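Local coordinates for protein levansucrase (Bacillus megaterium, PDB 3OM4) that is a levansucrase, a member of the levansucrase/invertase family, whose fold is a five-bladed beta-propeller, at residues 36-41 against 438-443. The protein carries 1 engineered substitution. Numbering follows the deposited sequence.
Sequences KVPAFD and TSVVKD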
# COMPACT_ATOMS: atom_id res chain seq x y z
N LYS A 36 -6.05 -7.35 16.76
CA LYS A 36 -5.82 -8.62 16.07
C LYS A 36 -6.73 -8.76 14.85
O LYS A 36 -7.94 -8.56 14.95
CB LYS A 36 -6.06 -9.80 17.02
CG LYS A 36 -5.64 -11.16 16.45
CD LYS A 36 -6.31 -12.31 17.20
CE LYS A 36 -7.75 -12.52 16.73
NZ LYS A 36 -8.40 -13.69 17.38
N VAL A 37 -6.13 -9.09 13.71
CA VAL A 37 -6.89 -9.45 12.52
C VAL A 37 -7.77 -10.64 12.90
O VAL A 37 -7.28 -11.61 13.47
CB VAL A 37 -5.94 -9.82 11.34
CG1 VAL A 37 -6.71 -10.41 10.17
CG2 VAL A 37 -5.14 -8.59 10.89
N PRO A 38 -9.09 -10.57 12.61
CA PRO A 38 -9.98 -11.68 12.96
C PRO A 38 -9.47 -13.04 12.48
O PRO A 38 -8.87 -13.13 11.40
CB PRO A 38 -11.27 -11.34 12.22
CG PRO A 38 -11.28 -9.86 12.15
CD PRO A 38 -9.84 -9.44 12.02
N ALA A 39 -9.69 -14.07 13.28
CA ALA A 39 -9.44 -15.44 12.86
C ALA A 39 -10.42 -15.78 11.74
O ALA A 39 -11.62 -15.47 11.84
CB ALA A 39 -9.62 -16.41 14.02
N PHE A 40 -9.92 -16.39 10.68
CA PHE A 40 -10.76 -16.72 9.53
C PHE A 40 -11.09 -18.21 9.48
O PHE A 40 -10.28 -19.05 9.88
CB PHE A 40 -10.11 -16.24 8.23
CG PHE A 40 -9.91 -14.75 8.17
CD1 PHE A 40 -11.00 -13.89 8.14
CD2 PHE A 40 -8.63 -14.21 8.16
CE1 PHE A 40 -10.82 -12.51 8.09
CE2 PHE A 40 -8.43 -12.83 8.10
CZ PHE A 40 -9.53 -11.98 8.06
N ASP A 41 -12.29 -18.53 8.99
CA ASP A 41 -12.76 -19.90 8.90
C ASP A 41 -12.18 -20.58 7.67
O ASP A 41 -12.57 -20.29 6.53
CB ASP A 41 -14.30 -19.93 8.87
CG ASP A 41 -14.88 -21.32 9.09
OD1 ASP A 41 -14.17 -22.33 8.90
OD2 ASP A 41 -16.07 -21.40 9.46
N THR A 438 -9.17 3.34 17.29
CA THR A 438 -9.75 2.36 16.37
C THR A 438 -9.95 1.03 17.08
O THR A 438 -9.31 0.76 18.09
CB THR A 438 -8.88 2.14 15.10
OG1 THR A 438 -7.74 1.34 15.43
CG2 THR A 438 -8.42 3.46 14.50
N SER A 439 -10.84 0.19 16.54
CA SER A 439 -11.03 -1.16 17.05
C SER A 439 -11.60 -2.09 15.99
O SER A 439 -12.49 -1.70 15.23
CB SER A 439 -11.93 -1.18 18.28
OG SER A 439 -12.15 -2.52 18.70
N VAL A 440 -11.10 -3.32 15.97
CA VAL A 440 -11.66 -4.37 15.14
C VAL A 440 -13.07 -4.66 15.63
O VAL A 440 -13.30 -4.85 16.83
CB VAL A 440 -10.80 -5.66 15.18
CG1 VAL A 440 -11.49 -6.81 14.45
CG2 VAL A 440 -9.43 -5.40 14.57
N VAL A 441 -14.03 -4.67 14.71
CA VAL A 441 -15.42 -4.92 15.08
C VAL A 441 -15.64 -6.40 15.37
O VAL A 441 -15.35 -7.28 14.55
CB VAL A 441 -16.42 -4.38 14.03
CG1 VAL A 441 -17.87 -4.68 14.44
CG2 VAL A 441 -16.23 -2.88 13.86
N LYS A 442 -16.13 -6.63 16.59
CA LYS A 442 -16.46 -7.93 17.15
C LYS A 442 -17.33 -8.79 16.23
O LYS A 442 -18.42 -8.37 15.84
CB LYS A 442 -17.19 -7.70 18.47
CG LYS A 442 -17.18 -8.84 19.46
CD LYS A 442 -18.22 -8.57 20.56
CE LYS A 442 -17.66 -7.79 21.76
NZ LYS A 442 -17.09 -6.44 21.45
N ASP A 443 -16.83 -9.98 15.88
CA ASP A 443 -17.58 -11.01 15.16
C ASP A 443 -18.35 -10.55 13.91
O ASP A 443 -19.50 -10.95 13.71
CB ASP A 443 -18.52 -11.77 16.11
CG ASP A 443 -17.77 -12.61 17.13
OD1 ASP A 443 -16.87 -13.39 16.74
OD2 ASP A 443 -18.09 -12.50 18.33
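Val440 holds CG1 anti to its backbone N (chi1 173°) and CG2 anti to its carbonyl carbon, a setting that sends one methyl to Pro38 and the other to the backbone of Lys36. CG1 meets the CG-CD side of the proline ring, 3.8 Å from Pro38 CG, and is almost as near Pro38 CD, at 3.9 Å. CG2 approaches the carbonyl of Lys36, with 3.5 Å between Val440 CG2 and Lys36 O. This second touch is van der Waals contact of a methyl with a carbonyl oxygen, and no hydrogen bond joins residues 36-41 to 438-443. Lys36 contributes backbone rather than its amine: the side chain leads away, and NZ has a long, weak ion pair with Asp33. In the five-bladed beta-propeller of this family the contact lies at the surface, its centre about 20 Å from that of the chain. Strand 437-448 is an outer strand of a four-stranded antiparallel blade, and the irregular loop between helix 26-29 and strand 52-54 runs past it. Just before the loop segment, Gln34 makes a backbone hydrogen bond with Val440, while its NE2 bonds to Thr438 O; Val37 bonds through its backbone to His381 of the adjacent blade. Val440 also touches Leu380 of that adjacent sheet, and Pro38 rests on Phe429 of strand 424-434, the neighbour of 437-448 in its own sheet. Within the loop, Pro38 O stands 3.3 Å above the plane of the Phe40 ring, over its centre. On the strand, Ser439 OG donates to Val440 O at 3.2 Å, from well above the carbonyl plane.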